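PDB 6UI3: cellulase from Clostridium cellulovorans, which hydrolyses cellulose-type polysaccharides as a broad-specificity GH5_4 endoglucanase, this chain being the TIM-barrel catalytic domain of a longer, dockerin-bearing protein. Local coordinates for residues D70-D75 / T79-Y84; T32-G37 / I106-F111; A83-V88 / A135-D140; T62-V67 / I146-N151. All blocks are in the same frame, centred on the assembly; numbering follows the deposited sequence.

Contact 1: D70-D75 / T79-Y84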
loop_
_atom_site.group_PDB
_atom_site.type_symbol
_atom_site.label_atom_id
_atom_site.label_comp_id
_atom_site.label_asym_id
_atom_site.label_seq_id
_atom_site.Cartn_x
_atom_site.Cartn_y
_atom_site.Cartn_z
ATOM N N ASP A 70 -1.387 4.957 16.537
ATOM C CA ASP A 70 -1.188 5.902 17.633
ATOM C C ASP A 70 -2.457 6.284 18.386
ATOM O O ASP A 70 -2.393 7.155 19.256
ATOM C CB ASP A 70 -0.361 7.117 17.196
ATOM C CG ASP A 70 -0.999 7.959 16.115
ATOM O OD1 ASP A 70 -2.022 7.554 15.536
ATOM O OD2 ASP A 70 -0.442 9.049 15.842
ATOM N N GLU A 71 -3.577 5.609 18.149
ATOM C CA GLU A 71 -4.709 5.658 19.069
ATOM C C GLU A 71 -4.703 4.466 20.009
ATOM O O GLU A 71 -5.598 4.352 20.856
ATOM C CB GLU A 71 -6.042 5.742 18.312
ATOM C CG GLU A 71 -6.115 6.952 17.379
ATOM C CD GLU A 71 -7.434 7.113 16.636
ATOM O OE1 GLU A 71 -8.051 6.131 16.235
ATOM O OE2 GLU A 71 -7.847 8.268 16.439
ATOM N N ASN A 72 -3.695 3.595 19.901
ATOM C CA ASN A 72 -3.608 2.373 20.693
ATOM C C ASN A 72 -2.295 2.249 21.446
ATOM O O ASN A 72 -1.829 1.133 21.737
ATOM C CB ASN A 72 -3.887 1.154 19.828
ATOM C CG ASN A 72 -5.335 1.003 19.564
ATOM O OD1 ASN A 72 -6.060 0.433 20.377
ATOM N ND2 ASN A 72 -5.802 1.555 18.453
ATOM N N TYR A 73 -1.706 3.370 21.824
ATOM C CA TYR A 73 -0.554 3.355 22.719
ATOM C C TYR A 73 -1.045 3.320 24.163
ATOM O O TYR A 73 -1.931 4.083 24.551
ATOM C CB TYR A 73 0.304 4.594 22.508
ATOM C CG TYR A 73 0.952 4.757 21.133
ATOM C CD1 TYR A 73 1.272 3.674 20.322
ATOM C CD2 TYR A 73 1.278 6.025 20.674
ATOM C CE1 TYR A 73 1.899 3.867 19.089
ATOM C CE2 TYR A 73 1.887 6.215 19.450
ATOM C CZ TYR A 73 2.200 5.133 18.663
ATOM O OH TYR A 73 2.815 5.272 17.437
ATOM N N ILE A 74 -0.427 2.461 24.975
ATOM C CA ILE A 74 -0.880 2.246 26.353
ATOM C C ILE A 74 -0.059 3.004 27.382
ATOM O O ILE A 74 -0.352 2.915 28.581
ATOM C CB ILE A 74 -0.930 0.741 26.684
ATOM C CG1 ILE A 74 0.478 0.136 26.741
ATOM C CG2 ILE A 74 -1.818 0.047 25.688
ATOM C CD1 ILE A 74 0.490 -1.338 27.082
ATOM N N ASP A 75 0.980 3.708 26.962
ATOM C CA ASP A 75 1.844 4.462 27.852
ATOM C C ASP A 75 2.337 5.665 27.066
ATOM O O ASP A 75 1.805 5.983 25.996
ATOM C CB ASP A 75 2.946 3.546 28.412
ATOM C CG ASP A 75 3.861 2.983 27.329
ATOM O OD1 ASP A 75 3.856 3.496 26.183
ATOM O OD2 ASP A 75 4.586 2.000 27.629
ATOM N N THR A 79 4.136 2.250 23.351
ATOM C CA THR A 79 3.873 0.820 23.500
ATOM C C THR A 79 2.487 0.502 22.959
ATOM O O THR A 79 1.497 1.080 23.405
ATOM C CB THR A 79 3.970 0.407 24.964
ATOM O OG1 THR A 79 5.268 0.703 25.473
ATOM C CG2 THR A 79 3.694 -1.096 25.123
ATOM N N ILE A 80 2.407 -0.435 22.027
ATOM C CA ILE A 80 1.149 -0.786 21.383
ATOM C C ILE A 80 0.369 -1.765 22.254
ATOM O O ILE A 80 0.913 -2.758 22.745
ATOM C CB ILE A 80 1.427 -1.369 19.986
ATOM C CG1 ILE A 80 2.096 -0.309 19.092
ATOM C CG2 ILE A 80 0.151 -1.915 19.361
ATOM C CD1 ILE A 80 2.846 -0.875 17.892
ATOM N N ASP A 81 -0.907 -1.505 22.417
ATOM C CA ASP A 81 -1.792 -2.414 23.144
ATOM C C ASP A 81 -1.737 -3.805 22.540
ATOM O O ASP A 81 -2.045 -3.961 21.350
ATOM C CB ASP A 81 -3.209 -1.853 23.019
ATOM C CG ASP A 81 -4.227 -2.594 23.861
ATOM O OD1 ASP A 81 -3.962 -3.729 24.294
ATOM O OD2 ASP A 81 -5.324 -2.033 24.060
ATOM N N PRO A 82 -1.398 -4.842 23.310
ATOM C CA PRO A 82 -1.419 -6.211 22.761
ATOM C C PRO A 82 -2.734 -6.599 22.109
ATOM O O PRO A 82 -2.739 -7.399 21.167
ATOM C CB PRO A 82 -1.079 -7.081 23.981
ATOM C CG PRO A 82 -0.175 -6.167 24.814
ATOM C CD PRO A 82 -0.841 -4.813 24.677
ATOM N N ALA A 83 -3.858 -6.080 22.597
ATOM C CA ALA A 83 -5.139 -6.422 21.990
ATOM C C ALA A 83 -5.266 -5.855 20.583
ATOM O O ALA A 83 -5.874 -6.479 19.709
ATOM C CB ALA A 83 -6.280 -5.896 22.858
ATOM N N TYR A 84 -4.684 -4.687 20.334
ATOM C CA TYR A 84 -4.733 -4.104 18.999
ATOM C C TYR A 84 -3.762 -4.813 18.063
ATOM O O TYR A 84 -4.113 -5.125 16.917
ATOM C CB TYR A 84 -4.411 -2.612 19.060
ATOM C CG TYR A 84 -4.694 -1.879 17.772
ATOM C CD1 TYR A 84 -5.999 -1.722 17.331
ATOM C CD2 TYR A 84 -3.668 -1.333 17.004
ATOM C CE1 TYR A 84 -6.292 -1.032 16.156
ATOM C CE2 TYR A 84 -3.949 -0.638 15.834
ATOM C CZ TYR A 84 -5.262 -0.489 15.428
ATOM O OH TYR A 84 -5.584 0.187 14.272
HETATM O O HOH W 1 -5.859 0.421 23.120
#
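Asp75 and Thr79 clasp each other through two bonds. Thr79 OG1 donates to Asp75 OD2 at 2.6 Å, and Thr79 N donates to Asp75 OD1 at 3.1 Å. Both oxygens are met on their syn sides. OD1 also takes the N-H of Asn77, so the carboxylate organises the turn of this beta-alpha loop of the TIM barrel.

Beyond the clasp, Tyr73 and Ile80 form a single antiparallel bridge of the non-hydrogen-bonded kind. The flanking bonds run from Ile74 N to Thr79 O (2.8 Å) and from Asp81 N to Asn72 O (2.9 Å). Asp81 is the N-cap of helix 82-96, and its OD1 accepts from Ala83 N. A water donates to both Asp81 OD2 and Asn72 OD1, tying the cap to the loop.

The packing lies around this frame. Ile74 puts its CG2 branch against Asp81 CA and CB, and its CD1 near Thr79 CG2. The Tyr73 ring meets Ile80 CG1 at its edge, while its hydroxyl bonds to Glu126. Tyr84, whose OH bonds to Arg68 O, offers a ring face to Asn72. Its CG is anti to the backbone N (chi1 -169°), which brings the ring against the Asn72 amide. Amide and ring are stacked, their planes only 6° apart. Asn72 ND2 sits 3.4 Å above the plane of the Tyr84 ring, over its centre.

Contact 2: T32-G37 / I106-F111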
loop_
_atom_site.group_PDB
_atom_site.type_symbol
_atom_site.label_atom_id
_atom_site.label_comp_id
_atom_site.label_asym_id
_atom_site.label_seq_id
_atom_site.Cartn_x
_atom_site.Cartn_y
_atom_site.Cartn_z
ATOM N N THR A 32 -10.407 1.302 7.001
ATOM C CA THR A 32 -10.633 0.240 7.980
ATOM C C THR A 32 -9.687 0.471 9.165
ATOM O O THR A 32 -9.964 1.350 9.981
ATOM C CB THR A 32 -10.550 -1.120 7.293
ATOM O OG1 THR A 32 -11.440 -1.117 6.161
ATOM C CG2 THR A 32 -10.997 -2.243 8.202
ATOM N N LEU A 33 -8.569 -0.258 9.265
ATOM C CA LEU A 33 -7.702 -0.126 10.435
ATOM C C LEU A 33 -6.860 1.141 10.451
ATOM O O LEU A 33 -6.178 1.389 11.454
ATOM C CB LEU A 33 -6.837 -1.370 10.632
ATOM C CG LEU A 33 -7.618 -2.587 11.144
ATOM C CD1 LEU A 33 -6.818 -3.850 10.923
ATOM C CD2 LEU A 33 -7.975 -2.413 12.621
ATOM N N GLU A 34 -6.931 1.972 9.413
ATOM C CA GLU A 34 -6.341 3.301 9.466
ATOM C C GLU A 34 -7.336 4.386 9.862
ATOM O O GLU A 34 -6.949 5.559 9.919
ATOM C CB GLU A 34 -5.642 3.667 8.145
ATOM C CG GLU A 34 -6.519 4.251 7.055
ATOM C CD GLU A 34 -7.403 3.268 6.293
ATOM O OE1 GLU A 34 -7.753 2.176 6.790
ATOM O OE2 GLU A 34 -7.790 3.647 5.155
ATOM N N SER A 35 -8.587 4.032 10.139
ATOM C CA SER A 35 -9.605 5.037 10.439
ATOM C C SER A 35 -9.367 5.694 11.800
ATOM O O SER A 35 -8.806 5.092 12.722
ATOM C CB SER A 35 -10.995 4.383 10.483
ATOM O OG SER A 35 -11.332 3.713 9.284
ATOM N N VAL A 36 -9.865 6.924 11.951
ATOM C CA VAL A 36 -9.972 7.515 13.282
ATOM C C VAL A 36 -11.027 6.746 14.060
ATOM O O VAL A 36 -12.150 6.566 13.581
ATOM C CB VAL A 36 -10.348 9.002 13.190
ATOM C CG1 VAL A 36 -10.599 9.573 14.588
ATOM C CG2 VAL A 36 -9.266 9.798 12.475
ATOM N N GLY A 37 -10.672 6.284 15.255
ATOM C CA GLY A 37 -11.607 5.565 16.093
ATOM C C GLY A 37 -11.591 4.066 15.935
ATOM O O GLY A 37 -12.473 3.391 16.478
ATOM N N ILE A 106 2.484 1.538 8.608
ATOM C CA ILE A 106 2.046 2.629 9.473
ATOM C C ILE A 106 1.318 3.613 8.571
ATOM O O ILE A 106 1.877 4.047 7.560
ATOM C CB ILE A 106 3.249 3.306 10.166
ATOM C CG1 ILE A 106 4.005 2.308 11.054
ATOM C CG2 ILE A 106 2.776 4.532 10.952
ATOM C CD1 ILE A 106 5.226 2.900 11.755
ATOM N N HIS A 107 0.087 3.973 8.935
ATOM C CA HIS A 107 -0.822 4.673 8.015
ATOM C C HIS A 107 -1.617 5.692 8.816
ATOM O O HIS A 107 -2.408 5.337 9.691
ATOM C CB HIS A 107 -1.740 3.630 7.364
ATOM C CG HIS A 107 -2.389 4.036 6.080
ATOM N ND1 HIS A 107 -2.210 3.319 4.914
ATOM C CD2 HIS A 107 -3.267 5.022 5.799
ATOM C CE1 HIS A 107 -2.950 3.868 3.969
ATOM N NE2 HIS A 107 -3.597 4.898 4.475
ATOM N N HIS A 108 -1.386 6.970 8.544
ATOM C CA HIS A 108 -2.062 8.082 9.202
ATOM C C HIS A 108 -1.694 8.265 10.679
ATOM O O HIS A 108 -2.389 9.010 11.372
ATOM C CB HIS A 108 -3.594 8.057 9.102
ATOM C CG HIS A 108 -4.142 8.022 7.709
ATOM N ND1 HIS A 108 -3.520 8.624 6.634
ATOM C CD2 HIS A 108 -5.283 7.476 7.229
ATOM C CE1 HIS A 108 -4.245 8.423 5.545
ATOM N NE2 HIS A 108 -5.326 7.739 5.881
ATOM N N ASN A 109 -0.645 7.626 11.193
ATOM C CA ASN A 109 -0.092 8.107 12.450
ATOM C C ASN A 109 0.183 9.600 12.297
ATOM O O ASN A 109 0.521 10.073 11.206
ATOM C CB ASN A 109 1.234 7.424 12.784
ATOM C CG ASN A 109 1.068 6.188 13.629
ATOM O OD1 ASN A 109 0.205 5.338 13.381
ATOM N ND2 ASN A 109 1.928 6.051 14.622
ATOM N N LYS A 110 0.078 10.342 13.397
ATOM C CA LYS A 110 0.385 11.770 13.366
ATOM C C LYS A 110 1.739 12.043 12.714
ATOM O O LYS A 110 1.887 12.994 11.945
ATOM C CB LYS A 110 0.368 12.322 14.793
ATOM C CG LYS A 110 0.707 13.797 14.901
ATOM C CD LYS A 110 -0.419 14.659 14.384
ATOM C CE LYS A 110 -0.502 15.991 15.128
ATOM N NZ LYS A 110 -1.878 16.582 15.063
ATOM N N PHE A 111 2.749 11.225 13.012
ATOM C CA PHE A 111 4.083 11.522 12.485
ATOM C C PHE A 111 4.171 11.421 10.967
ATOM O O PHE A 111 5.126 11.943 10.384
ATOM C CB PHE A 111 5.185 10.719 13.202
ATOM C CG PHE A 111 5.428 9.293 12.709
ATOM C CD1 PHE A 111 6.184 9.056 11.576
ATOM C CD2 PHE A 111 5.001 8.200 13.440
ATOM C CE1 PHE A 111 6.460 7.778 11.156
ATOM C CE2 PHE A 111 5.289 6.900 13.013
ATOM C CZ PHE A 111 6.020 6.704 11.884
HETATM O O HOH W 2 -7.012 6.147 4.284
#
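Glu34 meets His107 and His108 because of two torsions. CG lies between the backbone N and the carbonyl carbon (chi1 85°), and the chain bends at chi2 (-77°). The first torsion sets CG beside both imidazoles. The bend at chi2 then turns the carboxylate back over its own loop. His107 has CG opposite its backbone N (chi1 -159°), which turns its ring toward Glu34.

The touching atoms are carbons. Glu34 CG is 3.6 Å from His107 CD2 and 3.5 Å from His108 CD2, approaching both rings obliquely. Glu34 CB also packs against His107 CD2. The two histidines also pack together: His107 CD2 stands 3.3 Å above the plane of the His108 ring, over its centre. Glu34 O lies at the edge of the His108 ring and accepts from Arg68 NE.

The polar ends are fixed separately. Glu34 OE1 takes Thr32 N at 2.8 Å, from above the carboxylate plane. OE2 takes Asn31 N and a water that also bonds His108 NE2. His107 ND1 pairs with Asn105, and His108 ND1 with Gln112. Residues 32-35 form a type I turn, with Ser35 N and OG both on Thr32 O.

These loops follow the first and third barrel strands, at the end where TIM-barrel enzymes keep their active sites. Glu34 and the histidines are thus joined by carbon contacts and one bridging water rather than a direct ion pair, consistent with a carboxylate steadied by backbone N-H groups.

Contact 3: A83-V88 / A135-D140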
loop_
_atom_site.group_PDB
_atom_site.type_symbol
_atom_site.label_atom_id
_atom_site.label_comp_id
_atom_site.label_asym_id
_atom_site.label_seq_id
_atom_site.Cartn_x
_atom_site.Cartn_y
_atom_site.Cartn_z
ATOM N N ALA A 83 -3.858 -6.080 22.597
ATOM C CA ALA A 83 -5.139 -6.422 21.990
ATOM C C ALA A 83 -5.266 -5.855 20.583
ATOM O O ALA A 83 -5.874 -6.479 19.709
ATOM C CB ALA A 83 -6.280 -5.896 22.858
ATOM N N TYR A 84 -4.684 -4.687 20.334
ATOM C CA TYR A 84 -4.733 -4.104 18.999
ATOM C C TYR A 84 -3.762 -4.813 18.063
ATOM O O TYR A 84 -4.113 -5.125 16.917
ATOM C CB TYR A 84 -4.411 -2.612 19.060
ATOM C CG TYR A 84 -4.694 -1.879 17.772
ATOM C CD1 TYR A 84 -5.999 -1.722 17.331
ATOM C CD2 TYR A 84 -3.668 -1.333 17.004
ATOM C CE1 TYR A 84 -6.292 -1.032 16.156
ATOM C CE2 TYR A 84 -3.949 -0.638 15.834
ATOM C CZ TYR A 84 -5.262 -0.489 15.428
ATOM O OH TYR A 84 -5.584 0.187 14.272
ATOM N N MET A 85 -2.545 -5.081 18.542
ATOM C CA MET A 85 -1.604 -5.893 17.776
ATOM C C MET A 85 -2.242 -7.218 17.385
ATOM O O MET A 85 -2.072 -7.688 16.253
ATOM C CB MET A 85 -0.329 -6.116 18.592
ATOM C CG MET A 85 0.780 -6.824 17.834
ATOM S SD MET A 85 1.591 -5.821 16.569
ATOM C CE MET A 85 2.625 -4.763 17.587
ATOM N N ALA A 86 -2.997 -7.829 18.312
ATOM C CA ALA A 86 -3.636 -9.114 18.038
ATOM C C ALA A 86 -4.692 -8.986 16.951
ATOM O O ALA A 86 -4.856 -9.897 16.137
ATOM C CB ALA A 86 -4.239 -9.689 19.322
ATOM N N ARG A 87 -5.430 -7.876 16.924
ATOM C CA ARG A 87 -6.414 -7.689 15.862
ATOM C C ARG A 87 -5.735 -7.570 14.504
ATOM O O ARG A 87 -6.181 -8.166 13.520
ATOM C CB ARG A 87 -7.292 -6.468 16.141
ATOM C CG ARG A 87 -8.358 -6.208 15.082
ATOM C CD ARG A 87 -9.324 -7.382 14.930
ATOM N NE ARG A 87 -10.196 -7.183 13.779
ATOM C CZ ARG A 87 -10.779 -8.157 13.091
ATOM N NH1 ARG A 87 -10.638 -9.432 13.441
ATOM N NH2 ARG A 87 -11.495 -7.836 12.016
ATOM N N VAL A 88 -4.664 -6.786 14.422
ATOM C CA VAL A 88 -3.918 -6.677 13.172
ATOM C C VAL A 88 -3.455 -8.060 12.728
ATOM O O VAL A 88 -3.590 -8.431 11.558
ATOM C CB VAL A 88 -2.746 -5.686 13.322
ATOM C CG1 VAL A 88 -1.897 -5.698 12.075
ATOM C CG2 VAL A 88 -3.254 -4.276 13.621
ATOM N N ALA A 135 7.759 -5.677 14.082
ATOM C CA ALA A 135 8.698 -6.676 13.588
ATOM C C ALA A 135 8.870 -7.807 14.595
ATOM O O ALA A 135 8.833 -8.989 14.230
ATOM C CB ALA A 135 10.026 -5.999 13.247
ATOM N N ASN A 136 9.066 -7.471 15.872
ATOM C CA ASN A 136 9.255 -8.528 16.859
ATOM C C ASN A 136 8.026 -9.426 16.932
ATOM O O ASN A 136 8.148 -10.651 17.046
ATOM C CB ASN A 136 9.537 -7.970 18.257
ATOM C CG ASN A 136 10.974 -7.588 18.469
ATOM O OD1 ASN A 136 11.270 -6.753 19.318
ATOM N ND2 ASN A 136 11.874 -8.231 17.758
ATOM N N HIS A 137 6.830 -8.833 16.871
ATOM C CA HIS A 137 5.610 -9.624 16.981
ATOM C C HIS A 137 5.504 -10.644 15.852
ATOM O O HIS A 137 5.045 -11.777 16.061
ATOM C CB HIS A 137 4.381 -8.715 16.962
ATOM C CG HIS A 137 3.128 -9.434 17.330
ATOM N ND1 HIS A 137 2.822 -9.724 18.637
ATOM C CD2 HIS A 137 2.134 -9.965 16.580
ATOM C CE1 HIS A 137 1.684 -10.398 18.682
ATOM N NE2 HIS A 137 1.244 -10.554 17.448
ATOM N N PHE A 138 5.903 -10.252 14.647
ATOM C CA PHE A 138 5.714 -11.058 13.450
ATOM C C PHE A 138 7.009 -11.708 12.950
ATOM O O PHE A 138 7.057 -12.163 11.801
ATOM C CB PHE A 138 5.122 -10.186 12.334
ATOM C CG PHE A 138 3.691 -9.743 12.549
ATOM C CD1 PHE A 138 2.646 -10.598 12.233
ATOM C CD2 PHE A 138 3.385 -8.469 13.022
ATOM C CE1 PHE A 138 1.327 -10.216 12.395
ATOM C CE2 PHE A 138 2.058 -8.071 13.193
ATOM C CZ PHE A 138 1.020 -8.948 12.873
ATOM N N LYS A 139 8.046 -11.826 13.788
ATOM C CA LYS A 139 9.361 -12.163 13.244
ATOM C C LYS A 139 9.428 -13.571 12.659
ATOM O O LYS A 139 10.263 -13.818 11.780
ATOM C CB LYS A 139 10.490 -11.942 14.263
ATOM C CG LYS A 139 10.475 -12.841 15.474
ATOM C CD LYS A 139 11.678 -12.558 16.373
ATOM C CE LYS A 139 11.559 -13.276 17.704
ATOM N NZ LYS A 139 12.672 -12.908 18.615
ATOM N N ASP A 140 8.594 -14.506 13.116
ATOM C CA ASP A 140 8.640 -15.859 12.547
ATOM C C ASP A 140 7.666 -16.059 11.385
ATOM O O ASP A 140 7.588 -17.166 10.838
ATOM C CB ASP A 140 8.482 -16.946 13.634
ATOM C CG ASP A 140 7.049 -17.169 14.092
ATOM O OD1 ASP A 140 6.116 -16.540 13.572
ATOM O OD2 ASP A 140 6.850 -18.029 14.990
#
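Met85 packs on His137 and Phe138, joining helix 82-96 to the C-terminal end of helix 120-137. These are neighbouring outer helices of the TIM barrel.

The Met85 CB bond points toward the other helix. CG lies anti to the backbone N (chi1 -174°), which carries it over the His137 ring. There CG makes a CH-pi contact, 3.5 Å from the ring centroid and only 7° off the normal. The chain then bends at chi2, and SD leaves the ring centre obliquely. SD is 4.0 Å from His137 CB and 4.1 Å from Phe138 CE2, a Met-aromatic contact. A second bend, at chi3, turns the methyl CE toward Ile80 CD1, 3.9 Å away, in the loop before the helix.

The rings are packed in turn. His137 CD2 stands 3.8 Å above the Phe138 plane, over its centre. His137 NE2 bonds to Glu89 OE1, on the helix that carries Met85, which fixes the rotation of the imidazole. Phe138 reaches inward to Leu145 of strand 145-148 and meets Tyr141 edge-to-face. One helical turn on from Met85, Val88 closes the group, with its CG1 4.4 Å from Phe138 CZ.

Contact 4: T62-V67 / I146-N151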
loop_
_atom_site.group_PDB
_atom_site.type_symbol
_atom_site.label_atom_id
_atom_site.label_comp_id
_atom_site.label_asym_id
_atom_site.label_seq_id
_atom_site.Cartn_x
_atom_site.Cartn_y
_atom_site.Cartn_z
ATOM N N THR A 62 -2.946 -10.531 -3.253
ATOM C CA THR A 62 -2.241 -9.679 -2.304
ATOM C C THR A 62 -3.232 -8.717 -1.663
ATOM O O THR A 62 -4.045 -8.103 -2.373
ATOM C CB THR A 62 -1.158 -8.855 -3.029
ATOM O OG1 THR A 62 -0.123 -9.707 -3.516
ATOM C CG2 THR A 62 -0.529 -7.813 -2.104
ATOM N N VAL A 63 -3.159 -8.569 -0.341
ATOM C CA VAL A 63 -3.966 -7.599 0.389
ATOM C C VAL A 63 -3.058 -6.698 1.215
ATOM O O VAL A 63 -2.269 -7.176 2.043
ATOM C CB VAL A 63 -5.014 -8.266 1.300
ATOM C CG1 VAL A 63 -5.732 -7.206 2.149
ATOM C CG2 VAL A 63 -6.024 -9.068 0.484
ATOM N N ARG A 64 -3.201 -5.395 1.032
ATOM C CA ARG A 64 -2.548 -4.397 1.875
ATOM C C ARG A 64 -3.504 -3.958 2.969
ATOM O O ARG A 64 -4.703 -3.750 2.707
ATOM C CB ARG A 64 -2.066 -3.214 1.044
ATOM C CG ARG A 64 -1.388 -2.105 1.834
ATOM C CD ARG A 64 -0.550 -1.254 0.905
ATOM N NE ARG A 64 0.116 -0.093 1.472
ATOM C CZ ARG A 64 -0.378 1.147 1.509
ATOM N NH1 ARG A 64 -1.610 1.394 1.102
ATOM N NH2 ARG A 64 0.378 2.133 1.951
ATOM N N ILE A 65 -2.984 -3.881 4.188
ATOM C CA ILE A 65 -3.762 -3.618 5.391
ATOM C C ILE A 65 -3.258 -2.325 6.029
ATOM O O ILE A 65 -2.320 -2.348 6.847
ATOM C CB ILE A 65 -3.660 -4.786 6.380
ATOM C CG1 ILE A 65 -4.093 -6.106 5.733
ATOM C CG2 ILE A 65 -4.494 -4.507 7.625
ATOM C CD1 ILE A 65 -3.609 -7.324 6.483
ATOM N N PRO A 66 -3.840 -1.182 5.657
ATOM C CA PRO A 66 -3.530 0.085 6.334
ATOM C C PRO A 66 -3.786 -0.012 7.829
ATOM O O PRO A 66 -4.860 -0.436 8.246
ATOM C CB PRO A 66 -4.518 1.063 5.676
ATOM C CG PRO A 66 -4.723 0.508 4.288
ATOM C CD PRO A 66 -4.739 -0.986 4.497
ATOM N N VAL A 67 -2.817 0.431 8.640
ATOM C CA VAL A 67 -2.984 0.422 10.092
ATOM C C VAL A 67 -2.493 1.735 10.695
ATOM O O VAL A 67 -1.319 2.098 10.542
ATOM C CB VAL A 67 -2.259 -0.745 10.786
ATOM C CG1 VAL A 67 -2.526 -0.715 12.299
ATOM C CG2 VAL A 67 -2.662 -2.083 10.193
ATOM N N ILE A 146 4.667 -8.815 4.272
ATOM C CA ILE A 146 5.539 -7.750 3.791
ATOM C C ILE A 146 5.305 -6.525 4.674
ATOM O O ILE A 146 4.171 -6.285 5.098
ATOM C CB ILE A 146 5.158 -7.424 2.330
ATOM C CG1 ILE A 146 5.350 -8.639 1.416
ATOM C CG2 ILE A 146 5.924 -6.183 1.828
ATOM C CD1 ILE A 146 4.668 -8.491 0.061
ATOM N N PHE A 147 6.354 -5.750 4.949
ATOM C CA PHE A 147 6.237 -4.508 5.712
ATOM C C PHE A 147 6.404 -3.303 4.787
ATOM O O PHE A 147 7.214 -3.341 3.855
ATOM C CB PHE A 147 7.324 -4.446 6.789
ATOM C CG PHE A 147 7.228 -5.509 7.868
ATOM C CD1 PHE A 147 6.028 -6.139 8.178
ATOM C CD2 PHE A 147 8.361 -5.857 8.596
ATOM C CE1 PHE A 147 5.969 -7.091 9.211
ATOM C CE2 PHE A 147 8.300 -6.798 9.613
ATOM C CZ PHE A 147 7.111 -7.415 9.912
ATOM N N ASP A 148 5.664 -2.228 5.062
ATOM C CA ASP A 148 5.645 -0.976 4.284
ATOM C C ASP A 148 5.890 0.133 5.302
ATOM O O ASP A 148 5.079 0.332 6.206
ATOM C CB ASP A 148 4.280 -0.919 3.576
ATOM C CG ASP A 148 3.923 0.426 2.939
ATOM O OD1 ASP A 148 4.726 1.390 2.949
ATOM O OD2 ASP A 148 2.773 0.489 2.391
ATOM N N THR A 149 7.037 0.817 5.216
ATOM C CA THR A 149 7.581 1.515 6.391
ATOM C C THR A 149 6.739 2.712 6.850
ATOM O O THR A 149 6.767 3.069 8.034
ATOM C CB THR A 149 9.011 2.009 6.131
ATOM O OG1 THR A 149 8.974 2.955 5.050
ATOM C CG2 THR A 149 9.984 0.870 5.852
ATOM N N ILE A 150 6.046 3.374 5.927
ATOM C CA ILE A 150 5.186 4.527 6.216
ATOM C C ILE A 150 4.336 4.737 4.968
ATOM O O ILE A 150 4.832 4.586 3.858
ATOM C CB ILE A 150 6.005 5.768 6.631
ATOM C CG1 ILE A 150 5.090 6.941 7.008
ATOM C CG2 ILE A 150 7.011 6.157 5.549
ATOM C CD1 ILE A 150 4.186 6.715 8.218
ATOM N N ASN A 151 3.066 5.085 5.128
ATOM C CA ASN A 151 2.127 5.154 3.998
ATOM C C ASN A 151 2.443 6.298 3.026
ATOM O O ASN A 151 2.920 6.061 1.911
ATOM C CB ASN A 151 0.710 5.254 4.567
ATOM C CG ASN A 151 -0.306 5.545 3.518
ATOM O OD1 ASN A 151 -0.353 4.839 2.498
ATOM N ND2 ASN A 151 -1.109 6.570 3.720
#
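A buried salt bridge between Arg64 and Asp148 crosses the inside of the eight-stranded barrel. Arg64 is on the second strand and Asp148 on the fourth, so the side chains span the strand between them. Nearest backbones, Arg64 and Ile146, are 9.0 Å apart at CA.

Arg64 is extended from CG to NE, with CG anti to the backbone N (chi1 179°), and reaches across with its guanidinium. It grips one oxygen side-on with two nitrogens. NE and NH2 each lie 2.9 Å from Asp148 OD2. OD2 is met by NE nearly in line with its C-O bond and by NH2 on the syn side. Guanidinium and carboxylate are nearly coplanar, 28° apart. NH2 also donates to Asn151 OD1 at 2.9 Å, in a fairly straight bond (163°). Both acceptors lie at the edge of the guanidinium, close to its plane, so they fix its rotation.

The far nitrogen, NH1, bonds to Asn28 of the first strand and Gln271 of the seventh. Residue 271 is glutamine here, on the strand where GH5 enzymes normally carry the glutamate nucleophile. Arg64 probably helps order the active-site floor. Asn151 ND2 is held by Gln112.

Strand 101-105 runs between the two partners. Its Ile103 touches Asp148, and its Asn105 touches both Asp148 and Arg64. On the other side, past strand 25-29, Leu302 and Trp304 of strand 301-305 pack on the arginine.

All four contacts belong to the first half of one TIM barrel. Along the chain, contact 1 is nested inside the spans closed by contacts 2 and 4, contact 3 inside that of contact 4, and contact 2 crosses contacts 3 and 4. Contact 4 lies inside the barrel, its centre about 5 Å from the chain centre. The centre of contact 2 is about 12 Å from that of contact 4, in the loops that follow strands 25-29 and 101-105. Contacts 1 and 3 share helix 82-96, and their centres are about 11 Å apart. Contact 1 is nearer the surface and touches contact 2 through Glu71 and Gly37. The set links barrel interior, strand-end loops and outer helices.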